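Local structure of substrate-binding protein (Synechococcus sp., 6WPN) at residues D46-S51 against L319-G324; T105-L110 against I135-Y140; L141-S146 against A372-T377; A349-E354 against Q363-R368. The protein probably binds a sugar or oligosaccharide as the solute-binding component of a bacterial uptake system. All blocks are in the same frame, centred on the assembly; numbering follows the deposited sequence.

Contacts 1, 2 and 3 are buried, whereas contact 4 lies at the surface, and their chemistry follows suit. The three buried ones are joined across their segments by aliphatic and aromatic groups without a single hydrogen bond; contact 4 instead brings arginine side chains against carbonyl oxygens, a carboxylate and a leucine. Strand 137-149 is common to contacts 2 and 3, its beginning packing on a loop and its middle on a helix end, with centres about 24 Å apart. Helix 359-374 is likewise shared by contacts 3 and 4, which touch through Leu-145 and Ala-367. Contacts 1 and 2 also meet, Thr-322 lying against Ile-137, Pro-138 and Trp-139.

Contact 1 (D46-S51 against L319-G324); sequences DDVLGS and LFLTNG
Phe-320 reaches from the last turn of helix 311-321 toward Val-48 and Ser-51 on helix 42-55. Its CB already points at the other helix, and with CG anti to the backbone N (chi1 179°) the ring is carried out toward helix 42-55. On the ring, CE2 does most of the touching: it lies 3.6 Å from Val-48 CG2 and also comes to 3.4 Å from the backbone oxygen Val-48 O. That oxygen sits at the ring edge, near its plane, where the aromatic C-H groups carry slight positive charge. At the tip, CZ meets Ser-51 CB at 4.0 Å, again edge-on. Serine suits this position because its hydroxyl turns back into its own helix, OG bonding to Asp-47 O at 3.0 Å from above the carbonyl plane, while only the small CB faces the phenylalanine. Shortening Phe-320 to an alanine removes CE2 and CZ and would probably open a gap beside Val-48 and Ser-51. Next to the ring, Leu-321 CD2 completes the apolar patch, lying 3.9 Å from Val-48 CG2 and 4.0 Å from Leu-49 CD2; the beta-branch of Val-48 puts CG2 where it meets both the phenylalanine and the leucine. Beneath the two helices lies the sheet, with Leu-49 resting on Val-61 and Trp-63 of strand 61-66 and Leu-321 on Leu-302 of strand 295-303. Helix 324-334, which Asn-323 N-caps, joins the group through the salt bridge from Asp-47 to Arg-329.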
loop_
_atom_site.group_PDB
_atom_site.type_symbol
_atom_site.label_atom_id
_atom_site.label_comp_id
_atom_site.label_asym_id
_atom_site.label_seq_id
_atom_site.Cartn_x
_atom_site.Cartn_y
_atom_site.Cartn_z
ATOM N N ASP A 46 -20.033 -7.552 -8.392
ATOM C CA ASP A 46 -21.282 -8.224 -8.737
ATOM C C ASP A 46 -21.434 -8.376 -10.243
ATOM O O ASP A 46 -21.969 -9.384 -10.716
ATOM C CB ASP A 46 -22.474 -7.461 -8.154
ATOM C CG ASP A 46 -22.669 -7.725 -6.673
ATOM O OD1 ASP A 46 -21.894 -8.528 -6.103
ATOM O OD2 ASP A 46 -23.592 -7.126 -6.074
ATOM N N ASP A 47 -20.970 -7.391 -11.011
ATOM C CA ASP A 47 -21.086 -7.470 -12.464
ATOM C C ASP A 47 -20.012 -8.363 -13.079
ATOM O O ASP A 47 -20.319 -9.218 -13.917
ATOM C CB ASP A 47 -21.030 -6.073 -13.080
ATOM C CG ASP A 47 -21.432 -6.073 -14.544
ATOM O OD1 ASP A 47 -22.645 -6.182 -14.827
ATOM O OD2 ASP A 47 -20.537 -5.978 -15.414
ATOM N N VAL A 48 -18.743 -8.155 -12.709
ATOM C CA VAL A 48 -17.650 -8.893 -13.345
ATOM C C VAL A 48 -17.758 -10.384 -13.038
ATOM O O VAL A 48 -17.603 -11.231 -13.927
ATOM C CB VAL A 48 -16.280 -8.314 -12.935
ATOM C CG1 VAL A 48 -16.062 -8.383 -11.430
ATOM C CG2 VAL A 48 -15.167 -9.041 -13.672
ATOM N N LEU A 49 -17.997 -10.732 -11.771
ATOM C CA LEU A 49 -18.204 -12.134 -11.430
ATOM C C LEU A 49 -19.464 -12.670 -12.094
ATOM O O LEU A 49 -19.514 -13.838 -12.498
ATOM C CB LEU A 49 -18.269 -12.311 -9.915
ATOM C CG LEU A 49 -17.009 -11.919 -9.142
ATOM C CD1 LEU A 49 -17.159 -12.304 -7.683
ATOM C CD2 LEU A 49 -15.755 -12.543 -9.750
ATOM N N GLY A 50 -20.502 -11.834 -12.189
ATOM C CA GLY A 50 -21.675 -12.213 -12.963
ATOM C C GLY A 50 -21.329 -12.527 -14.405
ATOM O O GLY A 50 -21.794 -13.520 -14.968
ATOM N N SER A 51 -20.514 -11.669 -15.028
ATOM C CA SER A 51 -20.039 -11.948 -16.380
ATOM C C SER A 51 -19.261 -13.256 -16.423
ATOM O O SER A 51 -19.444 -14.063 -17.341
ATOM C CB SER A 51 -19.180 -10.793 -16.891
ATOM O OG SER A 51 -19.920 -9.585 -16.917
ATOM N N LEU A 319 -6.942 -14.511 -14.818
ATOM C CA LEU A 319 -6.711 -13.812 -16.081
ATOM C C LEU A 319 -7.926 -12.991 -16.502
ATOM O O LEU A 319 -7.777 -11.891 -17.047
ATOM C CB LEU A 319 -6.337 -14.810 -17.179
ATOM C CG LEU A 319 -4.974 -15.495 -17.060
ATOM C CD1 LEU A 319 -4.866 -16.668 -18.022
ATOM C CD2 LEU A 319 -3.870 -14.491 -17.322
ATOM N N PHE A 320 -9.134 -13.506 -16.260
ATOM C CA PHE A 320 -10.343 -12.757 -16.593
ATOM C C PHE A 320 -10.466 -11.500 -15.743
ATOM O O PHE A 320 -10.820 -10.431 -16.255
ATOM C CB PHE A 320 -11.578 -13.645 -16.426
ATOM C CG PHE A 320 -12.878 -12.944 -16.722
ATOM C CD1 PHE A 320 -13.297 -12.746 -18.028
ATOM C CD2 PHE A 320 -13.693 -12.503 -15.689
ATOM C CE1 PHE A 320 -14.496 -12.111 -18.300
ATOM C CE2 PHE A 320 -14.894 -11.868 -15.955
ATOM C CZ PHE A 320 -15.295 -11.670 -17.263
ATOM N N LEU A 321 -10.191 -11.609 -14.443
ATOM C CA LEU A 321 -10.296 -10.447 -13.569
ATOM C C LEU A 321 -9.262 -9.389 -13.916
ATOM O O LEU A 321 -9.470 -8.204 -13.633
ATOM C CB LEU A 321 -10.138 -10.869 -12.108
ATOM C CG LEU A 321 -11.312 -11.614 -11.471
ATOM C CD1 LEU A 321 -10.910 -12.184 -10.118
ATOM C CD2 LEU A 321 -12.523 -10.702 -11.338
ATOM N N THR A 322 -8.151 -9.792 -14.526
ATOM C CA THR A 322 -7.044 -8.890 -14.804
ATOM C C THR A 322 -6.863 -8.616 -16.293
ATOM O O THR A 322 -5.790 -8.166 -16.705
ATOM C CB THR A 322 -5.754 -9.455 -14.211
ATOM O OG1 THR A 322 -5.452 -10.706 -14.841
ATOM C CG2 THR A 322 -5.908 -9.675 -12.716
ATOM N N ASN A 323 -7.888 -8.845 -17.111
ATOM C CA ASN A 323 -7.739 -8.556 -18.530
ATOM C C ASN A 323 -7.883 -7.054 -18.763
ATOM O O ASN A 323 -8.028 -6.266 -17.823
ATOM C CB ASN A 323 -8.747 -9.354 -19.362
ATOM C CG ASN A 323 -10.193 -8.939 -19.117
ATOM O OD1 ASN A 323 -10.475 -7.963 -18.421
ATOM N ND2 ASN A 323 -11.117 -9.689 -19.698
ATOM N N GLY A 324 -7.871 -6.652 -20.036
ATOM C CA GLY A 324 -7.920 -5.232 -20.357
ATOM C C GLY A 324 -9.227 -4.589 -19.936
ATOM O O GLY A 324 -9.241 -3.527 -19.309
#

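Contact 2 (T105-L110 against I135-Y140); sequences TDLTAL and IAIPWY
Leu-107 and Ile-137 meet with their side chains at about a right angle, the end of the leucine set against the longer branch of the isoleucine. The touching atom of Leu-107 is CD1, which lies 3.8 Å from Ile-137 CG1 and 4.1 Å from Ile-137 CD1. Ile-137 does not aim its CB at the loop; its CG1 lies beside the backbone N (chi1 -67°), which swings that branch round to the leucine. The same Leu-107 methyl also lies against the backbone at Ala-136, 3.9 Å from Ala-136 N, where small Ala-136 turns its own CB elsewhere. Ile-135 likewise points away and offers its backbone, CA standing 3.8 Å from Thr-105 O. Bulky aliphatic residues suit such a buried seam, since they fill it without calling for polar partners. Within the loop, Asp-106 OD1 takes a 3.1 Å bond from Thr-108 OG1 on its syn side and a weak one from Thr-108 N, an Asx turn, and also accepts from Gln-134 N. The segments lie beside strand 295-303 and its continuation: Ile-137 pairs through its backbone with Leu-302, and Thr-105 with Val-304. Helix 311-321 covers the leucine and isoleucine, placing Val-315 on Leu-107 and Ala-318 on Ile-137.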
loop_
_atom_site.group_PDB
_atom_site.type_symbol
_atom_site.label_atom_id
_atom_site.label_comp_id
_atom_site.label_asym_id
_atom_site.label_seq_id
_atom_site.Cartn_x
_atom_site.Cartn_y
_atom_site.Cartn_z
ATOM N N THR A 105 0.825 -22.054 -6.382
ATOM C CA THR A 105 1.069 -22.769 -7.625
ATOM C C THR A 105 1.998 -21.956 -8.512
ATOM O O THR A 105 1.839 -20.742 -8.657
ATOM C CB THR A 105 -0.246 -23.027 -8.361
ATOM O OG1 THR A 105 -1.128 -23.789 -7.528
ATOM C CG2 THR A 105 0.002 -23.788 -9.657
ATOM N N ASP A 106 2.981 -22.628 -9.101
ATOM C CA ASP A 106 3.765 -22.010 -10.162
ATOM C C ASP A 106 2.887 -21.908 -11.399
ATOM O O ASP A 106 2.598 -22.915 -12.053
ATOM C CB ASP A 106 5.028 -22.816 -10.439
ATOM C CG ASP A 106 6.019 -22.067 -11.310
ATOM O OD1 ASP A 106 5.672 -20.986 -11.833
ATOM O OD2 ASP A 106 7.157 -22.553 -11.465
ATOM N N LEU A 107 2.447 -20.689 -11.710
ATOM C CA LEU A 107 1.482 -20.483 -12.783
ATOM C C LEU A 107 2.107 -20.619 -14.165
ATOM O O LEU A 107 1.376 -20.816 -15.143
ATOM C CB LEU A 107 0.834 -19.103 -12.629
ATOM C CG LEU A 107 0.261 -18.801 -11.240
ATOM C CD1 LEU A 107 -0.251 -17.381 -11.164
ATOM C CD2 LEU A 107 -0.843 -19.788 -10.895
ATOM N N THR A 108 3.437 -20.525 -14.267
ATOM C CA THR A 108 4.103 -20.607 -15.565
ATOM C C THR A 108 3.670 -21.844 -16.347
ATOM O O THR A 108 3.549 -21.799 -17.577
ATOM C CB THR A 108 5.622 -20.600 -15.372
ATOM O OG1 THR A 108 5.998 -19.474 -14.569
ATOM C CG2 THR A 108 6.332 -20.514 -16.711
ATOM N N ALA A 109 3.412 -22.953 -15.651
ATOM C CA ALA A 109 2.990 -24.168 -16.341
ATOM C C ALA A 109 1.597 -24.016 -16.942
ATOM O O ALA A 109 1.314 -24.564 -18.014
ATOM C CB ALA A 109 3.035 -25.358 -15.384
ATOM N N LEU A 110 0.710 -23.280 -16.269
ATOM C CA LEU A 110 -0.669 -23.147 -16.719
ATOM C C LEU A 110 -0.936 -21.861 -17.491
ATOM O O LEU A 110 -1.975 -21.761 -18.153
ATOM C CB LEU A 110 -1.627 -23.218 -15.524
ATOM C CG LEU A 110 -1.738 -24.559 -14.798
ATOM C CD1 LEU A 110 -2.702 -24.432 -13.638
ATOM C CD2 LEU A 110 -2.179 -25.662 -15.750
ATOM N N ILE A 135 4.379 -16.901 -9.009
ATOM C CA ILE A 135 3.406 -17.298 -7.997
ATOM C C ILE A 135 2.152 -16.437 -8.001
ATOM O O ILE A 135 1.197 -16.756 -7.276
ATOM C CB ILE A 135 4.031 -17.248 -6.589
ATOM C CG1 ILE A 135 4.507 -15.819 -6.309
ATOM C CG2 ILE A 135 5.171 -18.246 -6.476
ATOM C CD1 ILE A 135 4.795 -15.528 -4.867
ATOM N N ALA A 136 2.115 -15.363 -8.784
ATOM C CA ALA A 136 0.961 -14.481 -8.735
ATOM C C ALA A 136 0.826 -13.725 -10.045
ATOM O O ALA A 136 1.803 -13.518 -10.771
ATOM C CB ALA A 136 1.059 -13.497 -7.564
ATOM N N ILE A 137 -0.402 -13.320 -10.330
ATOM C CA ILE A 137 -0.721 -12.475 -11.474
ATOM C C ILE A 137 -0.987 -11.068 -10.951
ATOM O O ILE A 137 -1.762 -10.915 -9.996
ATOM C CB ILE A 137 -1.940 -13.013 -12.246
ATOM C CG1 ILE A 137 -1.596 -14.344 -12.914
ATOM C CG2 ILE A 137 -2.423 -12.000 -13.280
ATOM C CD1 ILE A 137 -2.804 -15.091 -13.429
ATOM N N PRO A 138 -0.371 -10.036 -11.520
ATOM C CA PRO A 138 -0.627 -8.677 -11.034
ATOM C C PRO A 138 -2.060 -8.262 -11.313
ATOM O O PRO A 138 -2.622 -8.562 -12.368
ATOM C CB PRO A 138 0.367 -7.814 -11.825
ATOM C CG PRO A 138 1.365 -8.769 -12.371
ATOM C CD PRO A 138 0.647 -10.062 -12.579
ATOM N N TRP A 139 -2.652 -7.570 -10.344
ATOM C CA TRP A 139 -4.001 -7.051 -10.501
ATOM C C TRP A 139 -3.930 -5.534 -10.632
ATOM O O TRP A 139 -3.507 -5.022 -11.669
ATOM C CB TRP A 139 -4.883 -7.480 -9.327
ATOM C CG TRP A 139 -6.338 -7.206 -9.529
ATOM C CD1 TRP A 139 -6.925 -6.649 -10.627
ATOM C CD2 TRP A 139 -7.390 -7.449 -8.591
ATOM N NE1 TRP A 139 -8.281 -6.537 -10.434
ATOM C CE2 TRP A 139 -8.591 -7.024 -9.191
ATOM C CE3 TRP A 139 -7.434 -7.992 -7.302
ATOM C CZ2 TRP A 139 -9.823 -7.124 -8.547
ATOM C CZ3 TRP A 139 -8.661 -8.094 -6.664
ATOM C CH2 TRP A 139 -9.837 -7.660 -7.287
ATOM N N TYR A 140 -4.343 -4.804 -9.607
ATOM C CA TYR A 140 -4.283 -3.352 -9.628
ATOM C C TYR A 140 -3.197 -2.850 -8.682
ATOM O O TYR A 140 -2.573 -3.612 -7.939
ATOM C CB TYR A 140 -5.632 -2.740 -9.249
ATOM C CG TYR A 140 -6.035 -2.966 -7.812
ATOM C CD1 TYR A 140 -6.671 -4.135 -7.424
ATOM C CD2 TYR A 140 -5.797 -1.998 -6.846
ATOM C CE1 TYR A 140 -7.051 -4.337 -6.113
ATOM C CE2 TYR A 140 -6.172 -2.195 -5.528
ATOM C CZ TYR A 140 -6.799 -3.362 -5.172
ATOM O OH TYR A 140 -7.175 -3.555 -3.866
#

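Contact 3 (L141-S146 against A372-T377); sequences LTVRLS and AETLNT
Leu-141 and Val-143, two residues apart on one side of an extended chain, turn toward the end of helix 359-374 and make apolar contacts there. Leu-141 CD1 meets Leu-375 CD1 at 3.8 Å, the two side chains crossing nearly perpendicularly. Val-143 uses both branches: CG1 packs 3.6 Å from Thr-374 CG2, while CG2 lies 4.1 Å from Leu-375 CD1, so this one leucine methyl serves two partners. Leu-375 holds its CG anti to the backbone N (chi1 177°), which brings that methyl over to the strand although its CB does not aim there. Between the two segments there is no hydrogen bond; the polar groups are satisfied within segment 372-377 or by neighbours. Threonine suits position 374 because Thr-374 CG2 faces Val-143 while Thr-374 OG1 bonds to Leu-370 O in the preceding turn. Thr-374 O accepts both Thr-377 N, at 2.9 Å, and Thr-377 OG1, at 3.0 Å, the two donors coming from the same face of its plane and holding the turn Thr-374 to Thr-377. Val-143 O receives Ser-371 OG, a bond from helix 359-374. Strand 137-149 pairs with strands 295-303 and 337-338 and, farther along, with 260-263 and 282-285; so long a strand running near the middle of the chain is consistent with the interlobe crossing of two-lobed periplasmic binding proteins.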
loop_
_atom_site.group_PDB
_atom_site.type_symbol
_atom_site.label_atom_id
_atom_site.label_comp_id
_atom_site.label_asym_id
_atom_site.label_seq_id
_atom_site.Cartn_x
_atom_site.Cartn_y
_atom_site.Cartn_z
ATOM N N LEU A 141 -2.973 -1.540 -8.727
ATOM C CA LEU A 141 -1.962 -0.918 -7.888
ATOM C C LEU A 141 -2.365 0.519 -7.586
ATOM O O LEU A 141 -3.133 1.143 -8.322
ATOM C CB LEU A 141 -0.575 -1.013 -8.535
ATOM C CG LEU A 141 -0.399 -0.314 -9.875
ATOM C CD1 LEU A 141 -0.183 1.163 -9.698
ATOM C CD2 LEU A 141 0.789 -0.945 -10.597
ATOM N N THR A 142 -1.844 1.030 -6.472
ATOM C CA THR A 142 -2.144 2.371 -5.996
ATOM C C THR A 142 -0.852 3.125 -5.746
ATOM O O THR A 142 0.077 2.584 -5.136
ATOM C CB THR A 142 -2.950 2.353 -4.687
ATOM O OG1 THR A 142 -2.130 1.831 -3.637
ATOM C CG2 THR A 142 -4.162 1.464 -4.799
ATOM N N VAL A 143 -0.777 4.344 -6.262
ATOM C CA VAL A 143 0.269 5.293 -5.907
ATOM C C VAL A 143 -0.387 6.348 -5.027
ATOM O O VAL A 143 -1.220 7.130 -5.503
ATOM C CB VAL A 143 0.918 5.921 -7.146
ATOM C CG1 VAL A 143 1.986 6.914 -6.732
ATOM C CG2 VAL A 143 1.499 4.833 -8.040
ATOM N N ARG A 144 -0.024 6.381 -3.750
ATOM C CA ARG A 144 -0.607 7.347 -2.828
ATOM C C ARG A 144 0.038 8.718 -2.991
ATOM O O ARG A 144 1.254 8.836 -3.167
ATOM C CB ARG A 144 -0.490 6.868 -1.382
ATOM C CG ARG A 144 0.909 6.809 -0.837
ATOM C CD ARG A 144 0.891 6.412 0.625
ATOM N NE ARG A 144 2.247 6.232 1.122
ATOM C CZ ARG A 144 2.880 5.064 1.155
ATOM N NH1 ARG A 144 2.267 3.963 0.735
ATOM N NH2 ARG A 144 4.122 4.993 1.619
ATOM N N LEU A 145 -0.792 9.752 -2.972
ATOM C CA LEU A 145 -0.338 11.124 -3.113
ATOM C C LEU A 145 -0.326 11.824 -1.756
ATOM O O LEU A 145 -0.646 11.244 -0.717
ATOM C CB LEU A 145 -1.231 11.871 -4.101
ATOM C CG LEU A 145 -1.490 11.172 -5.437
ATOM C CD1 LEU A 145 -2.596 11.886 -6.187
ATOM C CD2 LEU A 145 -0.222 11.100 -6.271
ATOM N N SER A 146 0.070 13.094 -1.769
ATOM C CA SER A 146 -0.031 13.971 -0.606
ATOM C C SER A 146 -1.256 14.858 -0.788
ATOM O O SER A 146 -1.264 15.738 -1.652
ATOM C CB SER A 146 1.229 14.816 -0.430
ATOM O OG SER A 146 2.340 14.019 -0.066
ATOM N N ALA A 372 -1.029 8.545 -11.959
ATOM C CA ALA A 372 -0.558 7.858 -13.160
ATOM C C ALA A 372 0.814 8.360 -13.593
ATOM O O ALA A 372 1.624 7.581 -14.107
ATOM C CB ALA A 372 -1.571 8.024 -14.294
ATOM N N GLU A 373 1.085 9.648 -13.401
ATOM C CA GLU A 373 2.384 10.207 -13.754
ATOM C C GLU A 373 3.462 9.759 -12.771
ATOM O O GLU A 373 4.599 9.479 -13.169
ATOM C CB GLU A 373 2.269 11.727 -13.815
ATOM C CG GLU A 373 1.415 12.184 -14.990
ATOM C CD GLU A 373 1.240 13.687 -15.056
ATOM O OE1 GLU A 373 0.981 14.304 -14.001
ATOM O OE2 GLU A 373 1.349 14.246 -16.170
ATOM N N THR A 374 3.113 9.674 -11.485
ATOM C CA THR A 374 4.059 9.253 -10.452
ATOM C C THR A 374 4.468 7.792 -10.619
ATOM O O THR A 374 5.583 7.413 -10.237
ATOM C CB THR A 374 3.453 9.484 -9.065
ATOM O OG1 THR A 374 3.038 10.848 -8.950
ATOM C CG2 THR A 374 4.468 9.201 -7.977
ATOM N N LEU A 375 3.586 6.966 -11.188
ATOM C CA LEU A 375 3.878 5.545 -11.373
ATOM C C LEU A 375 5.163 5.307 -12.161
ATOM O O LEU A 375 5.854 4.310 -11.924
ATOM C CB LEU A 375 2.699 4.863 -12.069
ATOM C CG LEU A 375 2.903 3.389 -12.392
ATOM C CD1 LEU A 375 3.077 2.617 -11.098
ATOM C CD2 LEU A 375 1.728 2.855 -13.199
ATOM N N ASN A 376 5.523 6.216 -13.070
ATOM C CA ASN A 376 6.726 6.013 -13.870
ATOM C C ASN A 376 7.993 6.090 -13.031
ATOM O O ASN A 376 9.040 5.596 -13.463
ATOM C CB ASN A 376 6.800 7.043 -14.998
ATOM C CG ASN A 376 5.698 6.864 -16.020
ATOM O OD1 ASN A 376 4.985 7.813 -16.355
ATOM N ND2 ASN A 376 5.550 5.644 -16.522
ATOM N N THR A 377 7.914 6.665 -11.835
ATOM C CA THR A 377 9.064 6.830 -10.961
ATOM C C THR A 377 8.897 6.079 -9.654
ATOM O O THR A 377 9.808 6.108 -8.818
ATOM C CB THR A 377 9.334 8.312 -10.660
ATOM O OG1 THR A 377 8.180 8.905 -10.050
ATOM C CG2 THR A 377 9.687 9.053 -11.939
#

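Contact 4 (A349-E354 against Q363-R368); sequences AELEVE and QIRDAR
Arg-365 brings its guanidinium to the end of helix 341-352, where the carbonyl of Leu-351 receives two of its N-H groups. NE and NH2 each stand 2.8 Å from Leu-351 O, but both bonds are weak, since one oxygen shared between them is met at bent angles of 127° and 124°. The same oxygen takes a weak backbone bond from Glu-354 N at 3.5 Å. The next carbonyl, Glu-352 O, lies close to the guanidinium plane, 3.3 Å from NH2. Glu-354 O, by contrast, lies over one face, and its 3.5 Å approach to NH1 is too poorly angled for a hydrogen bond. Arginine suits this place because carbonyls late in a helix have no regular i+4 amide partner, and its N-H groups supplement the weak one. Helices 341-352 and 359-374 are consecutive, joined by a short connection, and the second supplies arginines to the end of the first. A bend at chi2 (-94°) takes the Arg-365 chain past Glu-354, whose OE1 rests 3.4 Å from Arg-365 CG instead of pairing with the guanidinium. An alanine in place of Arg-365 would probably leave Leu-351 O without its two side-chain N-H partners and Glu-354 without the aliphatic chain it lies along. Leu-351 CD2 sits over the centre of the Arg-368 guanidinium, 3.7 Å above its plane, an aliphatic cover for its flat face. Glu-354 OE1, 4.6 Å from Arg-368 NH1, lies well out of that plane, so no N-H points at it and any attraction is probably of charge alone, while Glu-350 has a salt bridge to Arg-332.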
loop_
_atom_site.group_PDB
_atom_site.type_symbol
_atom_site.label_atom_id
_atom_site.label_comp_id
_atom_site.label_asym_id
_atom_site.label_seq_id
_atom_site.Cartn_x
_atom_site.Cartn_y
_atom_site.Cartn_z
ATOM N N ALA A 349 -5.167 7.738 -21.270
ATOM C CA ALA A 349 -5.740 8.488 -22.381
ATOM C C ALA A 349 -7.035 9.176 -21.972
ATOM O O ALA A 349 -7.273 10.328 -22.345
ATOM C CB ALA A 349 -5.978 7.562 -23.573
ATOM N N GLU A 350 -7.886 8.484 -21.212
ATOM C CA GLU A 350 -9.136 9.092 -20.768
ATOM C C GLU A 350 -8.876 10.283 -19.858
ATOM O O GLU A 350 -9.577 11.299 -19.933
ATOM C CB GLU A 350 -10.009 8.047 -20.076
ATOM C CG GLU A 350 -10.548 7.002 -21.042
ATOM C CD GLU A 350 -11.063 5.754 -20.349
ATOM O OE1 GLU A 350 -11.133 5.744 -19.100
ATOM O OE2 GLU A 350 -11.397 4.779 -21.060
ATOM N N LEU A 351 -7.847 10.194 -19.015
ATOM C CA LEU A 351 -7.548 11.293 -18.106
ATOM C C LEU A 351 -7.036 12.517 -18.860
ATOM O O LEU A 351 -7.376 13.653 -18.509
ATOM C CB LEU A 351 -6.528 10.845 -17.060
ATOM C CG LEU A 351 -7.070 9.824 -16.065
ATOM C CD1 LEU A 351 -5.954 9.255 -15.186
ATOM C CD2 LEU A 351 -8.167 10.458 -15.221
ATOM N N GLU A 352 -6.222 12.306 -19.898
ATOM C CA GLU A 352 -5.635 13.430 -20.619
ATOM C C GLU A 352 -6.672 14.241 -21.386
ATOM O O GLU A 352 -6.442 15.427 -21.644
ATOM C CB GLU A 352 -4.561 12.932 -21.594
ATOM C CG GLU A 352 -3.248 12.496 -20.951
ATOM C CD GLU A 352 -2.343 11.731 -21.912
ATOM O OE1 GLU A 352 -2.772 11.452 -23.054
ATOM O OE2 GLU A 352 -1.200 11.406 -21.525
ATOM N N VAL A 353 -7.812 13.640 -21.735
ATOM C CA VAL A 353 -8.844 14.295 -22.523
ATOM C C VAL A 353 -10.171 14.385 -21.782
ATOM O O VAL A 353 -11.196 14.695 -22.391
ATOM C CB VAL A 353 -9.035 13.589 -23.879
ATOM C CG1 VAL A 353 -7.736 13.591 -24.648
ATOM C CG2 VAL A 353 -9.525 12.171 -23.665
ATOM N N GLU A 354 -10.179 14.124 -20.480
ATOM C CA GLU A 354 -11.416 14.227 -19.723
ATOM C C GLU A 354 -11.788 15.694 -19.549
ATOM O O GLU A 354 -10.929 16.541 -19.295
ATOM C CB GLU A 354 -11.270 13.543 -18.362
ATOM C CG GLU A 354 -12.436 13.788 -17.424
ATOM C CD GLU A 354 -12.237 13.171 -16.054
ATOM O OE1 GLU A 354 -11.322 12.335 -15.895
ATOM O OE2 GLU A 354 -12.993 13.536 -15.129
ATOM N N GLN A 363 -10.921 18.098 -9.564
ATOM C CA GLN A 363 -10.020 17.698 -8.489
ATOM C C GLN A 363 -9.716 16.205 -8.547
ATOM O O GLN A 363 -8.556 15.795 -8.414
ATOM C CB GLN A 363 -10.633 18.072 -7.139
ATOM C CG GLN A 363 -9.720 17.856 -5.950
ATOM C CD GLN A 363 -10.380 18.270 -4.652
ATOM O OE1 GLN A 363 -11.511 17.876 -4.368
ATOM N NE2 GLN A 363 -9.688 19.087 -3.867
ATOM N N ILE A 364 -10.746 15.376 -8.749
ATOM C CA ILE A 364 -10.545 13.929 -8.819
ATOM C C ILE A 364 -9.692 13.572 -10.026
ATOM O O ILE A 364 -8.842 12.674 -9.969
ATOM C CB ILE A 364 -11.901 13.196 -8.860
ATOM C CG1 ILE A 364 -12.664 13.391 -7.550
ATOM C CG2 ILE A 364 -11.706 11.718 -9.163
ATOM C CD1 ILE A 364 -11.859 13.059 -6.319
ATOM N N ARG A 365 -9.906 14.272 -11.138
ATOM C CA ARG A 365 -9.097 14.044 -12.325
ATOM C C ARG A 365 -7.645 14.440 -12.077
ATOM O O ARG A 365 -6.725 13.728 -12.497
ATOM C CB ARG A 365 -9.704 14.814 -13.502
ATOM C CG ARG A 365 -9.045 14.595 -14.848
ATOM C CD ARG A 365 -7.999 15.648 -15.114
ATOM N NE ARG A 365 -7.558 15.629 -16.503
ATOM C CZ ARG A 365 -7.828 16.587 -17.383
ATOM N NH1 ARG A 365 -8.538 17.646 -17.009
ATOM N NH2 ARG A 365 -7.378 16.491 -18.630
ATOM N N ASP A 366 -7.422 15.564 -11.382
ATOM C CA ASP A 366 -6.064 15.990 -11.053
ATOM C C ASP A 366 -5.342 14.949 -10.209
ATOM O O ASP A 366 -4.142 14.707 -10.395
ATOM C CB ASP A 366 -6.077 17.328 -10.309
ATOM C CG ASP A 366 -6.628 18.470 -11.144
ATOM O OD1 ASP A 366 -6.611 18.373 -12.394
ATOM O OD2 ASP A 366 -7.068 19.477 -10.539
ATOM N N ALA A 367 -6.049 14.336 -9.258
ATOM C CA ALA A 367 -5.411 13.351 -8.395
ATOM C C ALA A 367 -5.083 12.079 -9.165
ATOM O O ALA A 367 -3.969 11.555 -9.065
ATOM C CB ALA A 367 -6.309 13.051 -7.196
ATOM N N ARG A 368 -6.035 11.577 -9.958
ATOM C CA ARG A 368 -5.782 10.350 -10.713
ATOM C C ARG A 368 -4.651 10.543 -11.716
ATOM O O ARG A 368 -3.838 9.637 -11.930
ATOM C CB ARG A 368 -7.051 9.893 -11.435
ATOM C CG ARG A 368 -8.199 9.478 -10.536
ATOM C CD ARG A 368 -9.410 9.119 -11.374
ATOM N NE ARG A 368 -9.117 7.980 -12.240
ATOM C CZ ARG A 368 -9.831 7.643 -13.307
ATOM N NH1 ARG A 368 -10.889 8.363 -13.661
ATOM N NH2 ARG A 368 -9.475 6.588 -14.029
#